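Local coordinates for Lmo1340 protein (Listeria monocytogenes, PDB 4NLM) that is of unknown function but folds as a YqgU-like six-bladed beta propeller and is probably a surface lipoprotein, at residues A[36-50]-A[351-363]. Sequence-based numbering, arbitrary orientation. Where two conformers were deposited one is given.
Sequences EVQGVQIKTKEFQRV and KMYNLINTPTKSF
Tyr-353 OH donates a short hydrogen bond, 2.6 Å, to OE2 of Glu-36, reaching the oxygen on its anti side and 29° out of the carboxylate plane. Carboxylate and phenol ring stand nearly perpendicular, with OE2 at the ring edge. Lys-351 NZ remains 4.4 Å from Glu-36 OE2, beyond a salt bridge, but its positive charge would probably still favour the carboxylate. Beside the Tyr-353 bond, Val-37 CB packs on Tyr-353 CB. Three backbone bonds then join the strands in parallel: Val-40 N to Leu-355 O, Asn-357 N to Val-40 O at 2.8 Å and almost perfectly straight (179°), and Ile-42 N to Asn-357 O. A water accepts from Asn-357 ND2 and donates weakly to Gly-39 O. Strand 40-41 thus becomes an outer strand beside 352-357 in the last propeller blade, while the same N-terminal segment runs on into strand 47-55 of the first blade, so that N- and C-terminal segments pair where the ring closes. Ile-356 packs between the two blades. Its CG2, anti to the backbone N, is the branch set over the Phe-47 ring, 3.7 Å from the ring centroid in a CH-pi contact, only 3° off the normal. Ile-356 CG1 touches Val-50 CG2 at 3.8 Å, and its CD1 lies beside Val-40 CG2; Leu-74 of strand 68-75 adjoins both Val-40 and Ile-356. At the far end, Pro-359 CD rests 3.3 Å from Ile-42 O.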
loop_
_atom_site.group_PDB
_atom_site.type_symbol
_atom_site.label_atom_id
_atom_site.label_comp_id
_atom_site.label_asym_id
_atom_site.label_seq_id
_atom_site.Cartn_x
_atom_site.Cartn_y
_atom_site.Cartn_z
ATOM N N GLU A 36 -8.639 -15.757 -19.288
ATOM C CA GLU A 36 -8.148 -14.385 -19.295
ATOM C C GLU A 36 -9.161 -13.449 -18.653
ATOM O O GLU A 36 -10.375 -13.672 -18.717
ATOM C CB GLU A 36 -7.834 -13.901 -20.706
ATOM C CG GLU A 36 -6.603 -14.556 -21.311
ATOM C CD GLU A 36 -6.303 -14.017 -22.690
ATOM O OE1 GLU A 36 -7.172 -14.138 -23.575
ATOM O OE2 GLU A 36 -5.197 -13.488 -22.889
ATOM N N VAL A 37 -8.633 -12.404 -18.031
ATOM C CA VAL A 37 -9.438 -11.378 -17.410
ATOM C C VAL A 37 -10.481 -10.815 -18.349
ATOM O O VAL A 37 -10.195 -10.490 -19.511
ATOM C CB VAL A 37 -8.553 -10.229 -16.889
ATOM C CG1 VAL A 37 -9.378 -9.019 -16.488
ATOM C CG2 VAL A 37 -7.699 -10.721 -15.717
ATOM N N GLN A 38 -11.706 -10.737 -17.840
ATOM C CA GLN A 38 -12.814 -10.114 -18.541
ATOM C C GLN A 38 -13.169 -8.872 -17.757
ATOM O O GLN A 38 -13.235 -8.906 -16.535
ATOM C CB GLN A 38 -14.044 -11.020 -18.593
ATOM C CG GLN A 38 -13.834 -12.310 -19.355
ATOM C CD GLN A 38 -15.132 -13.046 -19.633
ATOM O OE1 GLN A 38 -16.214 -12.597 -19.249
ATOM N NE2 GLN A 38 -15.029 -14.182 -20.313
ATOM N N GLY A 39 -13.347 -7.762 -18.451
ATOM C CA GLY A 39 -13.763 -6.541 -17.791
ATOM C C GLY A 39 -15.257 -6.323 -17.713
ATOM O O GLY A 39 -16.045 -6.953 -18.424
ATOM N N VAL A 40 -15.633 -5.433 -16.816
ATOM C CA VAL A 40 -17.023 -4.992 -16.686
ATOM C C VAL A 40 -17.067 -3.501 -16.964
ATOM O O VAL A 40 -16.114 -2.798 -16.688
ATOM C CB VAL A 40 -17.629 -5.233 -15.293
ATOM C CG1 VAL A 40 -17.752 -6.716 -15.033
ATOM C CG2 VAL A 40 -16.852 -4.505 -14.203
ATOM N N GLN A 41 -18.196 -3.046 -17.511
ATOM C CA GLN A 41 -18.417 -1.633 -17.769
ATOM C C GLN A 41 -19.064 -0.980 -16.566
ATOM O O GLN A 41 -20.020 -1.512 -16.008
ATOM C CB GLN A 41 -19.342 -1.421 -18.978
ATOM C CG GLN A 41 -18.717 -1.663 -20.346
ATOM C CD GLN A 41 -19.600 -1.175 -21.482
ATOM O OE1 GLN A 41 -20.609 -0.502 -21.256
ATOM N NE2 GLN A 41 -19.217 -1.499 -22.710
ATOM N N ILE A 42 -18.520 0.153 -16.147
ATOM C CA ILE A 42 -19.118 0.919 -15.064
ATOM C C ILE A 42 -19.021 2.376 -15.509
ATOM O O ILE A 42 -17.968 2.836 -15.982
ATOM C CB ILE A 42 -18.396 0.729 -13.715
ATOM C CG1 ILE A 42 -18.342 -0.745 -13.355
ATOM C CG2 ILE A 42 -19.108 1.518 -12.626
ATOM C CD1 ILE A 42 -17.611 -1.036 -12.057
ATOM N N LYS A 43 -20.113 3.106 -15.303
ATOM C CA LYS A 43 -20.164 4.536 -15.592
ATOM C C LYS A 43 -19.030 5.224 -14.855
ATOM O O LYS A 43 -18.756 4.948 -13.684
ATOM C CB LYS A 43 -21.501 5.150 -15.165
ATOM C CG LYS A 43 -22.699 4.630 -15.949
ATOM C CD LYS A 43 -24.001 5.251 -15.476
ATOM C CE LYS A 43 -25.177 4.724 -16.283
ATOM N NZ LYS A 43 -26.482 5.212 -15.767
ATOM N N THR A 44 -18.388 6.150 -15.535
ATOM C CA THR A 44 -17.224 6.819 -14.997
ATOM C C THR A 44 -17.386 7.442 -13.616
ATOM O O THR A 44 -16.566 7.207 -12.731
ATOM C CB THR A 44 -16.751 7.895 -15.984
ATOM O OG1 THR A 44 -16.709 7.323 -17.289
ATOM C CG2 THR A 44 -15.369 8.414 -15.610
ATOM N N LYS A 45 -18.455 8.201 -13.417
ATOM C CA LYS A 45 -18.674 8.888 -12.148
ATOM C C LYS A 45 -19.133 7.946 -11.035
ATOM O O LYS A 45 -18.988 8.252 -9.848
ATOM C CB LYS A 45 -19.641 10.056 -12.340
ATOM C CG LYS A 45 -19.030 11.203 -13.145
ATOM C CD LYS A 45 -17.700 11.612 -12.531
ATOM C CE LYS A 45 -16.944 12.593 -13.410
ATOM N NZ LYS A 45 -15.599 12.892 -12.846
ATOM N N GLU A 46 -19.636 6.783 -11.430
ATOM C CA GLU A 46 -20.102 5.769 -10.486
ATOM C C GLU A 46 -18.924 4.932 -9.946
ATOM O O GLU A 46 -18.866 4.623 -8.781
ATOM C CB GLU A 46 -21.106 4.862 -11.169
ATOM C CG GLU A 46 -21.684 3.812 -10.275
ATOM C CD GLU A 46 -22.821 3.010 -10.881
ATOM O OE1 GLU A 46 -23.330 3.334 -11.972
ATOM O OE2 GLU A 46 -23.209 2.029 -10.208
ATOM N N PHE A 47 -17.979 4.588 -10.811
ATOM C CA PHE A 47 -16.807 3.805 -10.417
ATOM C C PHE A 47 -15.950 4.698 -9.548
ATOM O O PHE A 47 -15.642 5.819 -9.934
ATOM C CB PHE A 47 -16.037 3.398 -11.669
ATOM C CG PHE A 47 -14.711 2.689 -11.395
ATOM C CD1 PHE A 47 -14.628 1.582 -10.544
ATOM C CD2 PHE A 47 -13.558 3.138 -11.981
ATOM C CE1 PHE A 47 -13.437 0.963 -10.323
ATOM C CE2 PHE A 47 -12.351 2.507 -11.768
ATOM C CZ PHE A 47 -12.287 1.419 -10.933
ATOM N N GLN A 48 -15.598 4.204 -8.364
ATOM C CA GLN A 48 -14.675 4.923 -7.483
ATOM C C GLN A 48 -13.277 4.329 -7.683
ATOM O O GLN A 48 -12.348 4.987 -8.109
ATOM C CB GLN A 48 -15.147 4.918 -6.027
ATOM C CG GLN A 48 -16.547 5.474 -5.877
ATOM C CD GLN A 48 -16.615 6.915 -6.344
ATOM O OE1 GLN A 48 -15.851 7.762 -5.882
ATOM N NE2 GLN A 48 -17.498 7.188 -7.282
ATOM N N ARG A 49 -13.098 3.056 -7.338
ATOM C CA ARG A 49 -11.841 2.381 -7.575
ATOM C C ARG A 49 -11.962 0.897 -7.294
ATOM O O ARG A 49 -12.925 0.441 -6.684
ATOM C CB ARG A 49 -10.738 2.928 -6.668
ATOM C CG ARG A 49 -10.985 2.649 -5.181
ATOM C CD ARG A 49 -9.842 3.084 -4.280
ATOM N NE ARG A 49 -9.670 4.524 -4.299
ATOM C CZ ARG A 49 -8.746 5.190 -4.994
ATOM N NH1 ARG A 49 -8.716 6.503 -4.911
ATOM N NH2 ARG A 49 -7.834 4.565 -5.740
ATOM N N VAL A 50 -10.973 0.134 -7.785
ATOM C CA VAL A 50 -10.686 -1.198 -7.256
ATOM C C VAL A 50 -9.700 -0.973 -6.113
ATOM O O VAL A 50 -8.661 -0.367 -6.279
ATOM C CB VAL A 50 -10.107 -2.115 -8.327
ATOM C CG1 VAL A 50 -9.522 -3.381 -7.729
ATOM C CG2 VAL A 50 -11.203 -2.453 -9.331
ATOM N N LYS A 351 0.980 -9.444 -21.013
ATOM C CA LYS A 351 -0.315 -8.950 -21.467
ATOM C C LYS A 351 -1.019 -8.097 -20.432
ATOM O O LYS A 351 -0.918 -8.333 -19.233
ATOM C CB LYS A 351 -1.243 -10.096 -21.861
ATOM C CG LYS A 351 -0.843 -10.785 -23.143
ATOM C CD LYS A 351 -1.869 -11.826 -23.581
ATOM C CE LYS A 351 -3.220 -11.233 -23.952
ATOM N NZ LYS A 351 -3.150 -10.212 -25.031
HETATM N N MSE A 352 -1.754 -7.115 -20.927
HETATM C CA MSE A 352 -2.514 -6.191 -20.080
HETATM C C MSE A 352 -3.977 -6.351 -20.408
HETATM O O MSE A 352 -4.338 -6.631 -21.563
HETATM C CB MSE A 352 -2.007 -4.773 -20.289
HETATM C CG MSE A 352 -2.646 -3.788 -19.317
HETATM SE SE MSE A 352 -1.595 -2.115 -19.258
HETATM C CE MSE A 352 0.218 -2.843 -19.012
ATOM N N TYR A 353 -4.823 -6.182 -19.394
ATOM C CA TYR A 353 -6.260 -6.346 -19.513
ATOM C C TYR A 353 -6.988 -5.228 -18.818
ATOM O O TYR A 353 -6.582 -4.778 -17.763
ATOM C CB TYR A 353 -6.689 -7.639 -18.855
ATOM C CG TYR A 353 -5.989 -8.840 -19.407
ATOM C CD1 TYR A 353 -4.778 -9.267 -18.878
ATOM C CD2 TYR A 353 -6.544 -9.553 -20.447
ATOM C CE1 TYR A 353 -4.126 -10.373 -19.398
ATOM C CE2 TYR A 353 -5.899 -10.642 -20.989
ATOM C CZ TYR A 353 -4.700 -11.064 -20.454
ATOM O OH TYR A 353 -4.080 -12.163 -21.009
ATOM N N ASN A 354 -8.089 -4.799 -19.398
ATOM C CA ASN A 354 -8.946 -3.825 -18.757
ATOM C C ASN A 354 -9.906 -4.597 -17.874
ATOM O O ASN A 354 -10.654 -5.447 -18.329
ATOM C CB ASN A 354 -9.729 -3.057 -19.809
ATOM C CG ASN A 354 -8.851 -2.164 -20.661
ATOM O OD1 ASN A 354 -7.881 -1.591 -20.190
ATOM N ND2 ASN A 354 -9.211 -2.022 -21.928
ATOM N N LEU A 355 -9.834 -4.348 -16.579
ATOM C CA LEU A 355 -10.728 -4.990 -15.616
ATOM C C LEU A 355 -12.028 -4.171 -15.478
ATOM O O LEU A 355 -13.118 -4.733 -15.420
ATOM C CB LEU A 355 -10.013 -5.151 -14.282
ATOM C CG LEU A 355 -10.845 -5.711 -13.147
ATOM C CD1 LEU A 355 -11.385 -7.091 -13.494
ATOM C CD2 LEU A 355 -9.974 -5.765 -11.908
ATOM N N ILE A 356 -11.877 -2.854 -15.377
ATOM C CA ILE A 356 -13.012 -1.946 -15.312
ATOM C C ILE A 356 -12.945 -1.056 -16.541
ATOM O O ILE A 356 -11.958 -0.343 -16.742
ATOM C CB ILE A 356 -13.012 -1.038 -14.050
ATOM C CG1 ILE A 356 -12.800 -1.854 -12.763
ATOM C CG2 ILE A 356 -14.295 -0.212 -14.000
ATOM C CD1 ILE A 356 -13.865 -2.863 -12.464
ATOM N N ASN A 357 -13.980 -1.124 -17.371
ATOM C CA ASN A 357 -14.040 -0.366 -18.608
ATOM C C ASN A 357 -14.883 0.858 -18.445
ATOM O O ASN A 357 -15.979 0.798 -17.898
ATOM C CB ASN A 357 -14.660 -1.224 -19.712
ATOM C CG ASN A 357 -13.734 -2.338 -20.176
ATOM O OD1 ASN A 357 -12.576 -2.090 -20.484
ATOM N ND2 ASN A 357 -14.251 -3.553 -20.264
ATOM N N THR A 358 -14.367 1.975 -18.935
ATOM C CA THR A 358 -15.121 3.203 -18.942
ATOM C C THR A 358 -15.947 3.149 -20.233
ATOM O O THR A 358 -15.420 2.745 -21.262
ATOM C CB THR A 358 -14.196 4.432 -19.038
ATOM O OG1 THR A 358 -13.569 4.462 -20.326
ATOM C CG2 THR A 358 -13.126 4.410 -17.967
ATOM N N PRO A 359 -17.255 3.459 -20.170
ATOM C CA PRO A 359 -17.955 3.552 -21.482
ATOM C C PRO A 359 -17.235 4.508 -22.438
ATOM O O PRO A 359 -16.718 5.513 -22.005
ATOM C CB PRO A 359 -19.323 4.144 -21.120
ATOM C CG PRO A 359 -19.485 3.907 -19.652
ATOM C CD PRO A 359 -18.101 3.932 -19.064
ATOM N N THR A 360 -17.229 4.185 -23.729
ATOM C CA THR A 360 -16.506 4.988 -24.718
ATOM C C THR A 360 -17.158 6.340 -24.938
ATOM O O THR A 360 -16.467 7.276 -25.287
ATOM C CB THR A 360 -16.438 4.304 -26.094
ATOM O OG1 THR A 360 -17.753 3.911 -26.488
ATOM C CG2 THR A 360 -15.574 3.100 -26.021
ATOM N N LYS A 361 -18.468 6.390 -24.723
ATOM C CA LYS A 361 -19.254 7.615 -24.798
ATOM C C LYS A 361 -20.209 7.690 -23.614
ATOM O O LYS A 361 -20.471 6.700 -22.952
ATOM C CB LYS A 361 -20.060 7.739 -26.100
ATOM C CG LYS A 361 -19.212 7.631 -27.322
ATOM C CD LYS A 361 -19.981 8.068 -28.557
ATOM C CE LYS A 361 -19.066 8.209 -29.749
ATOM N NZ LYS A 361 -19.780 8.806 -30.913
ATOM N N SER A 362 -20.717 8.888 -23.351
ATOM C CA SER A 362 -21.676 9.095 -22.276
ATOM C C SER A 362 -23.066 8.702 -22.755
ATOM O O SER A 362 -23.639 9.375 -23.602
ATOM C CB SER A 362 -21.694 10.566 -21.836
ATOM O OG SER A 362 -20.452 10.972 -21.302
ATOM N N PHE A 363 -23.602 7.605 -22.240
ATOM C CA PHE A 363 -24.941 7.191 -22.636
ATOM C C PHE A 363 -25.739 6.633 -21.464
ATOM O O PHE A 363 -26.941 6.388 -21.580
ATOM C CB PHE A 363 -24.903 6.208 -23.822
ATOM C CG PHE A 363 -24.114 4.959 -23.566
ATOM C CD1 PHE A 363 -24.676 3.896 -22.874
ATOM C CD2 PHE A 363 -22.825 4.828 -24.047
ATOM C CE1 PHE A 363 -23.965 2.731 -22.648
ATOM C CE2 PHE A 363 -22.106 3.667 -23.823
ATOM C CZ PHE A 363 -22.673 2.618 -23.123
ATOM O OXT PHE A 363 -25.217 6.444 -20.365
HETATM O O HOH W 1 -17.067 -4.572 -20.325
#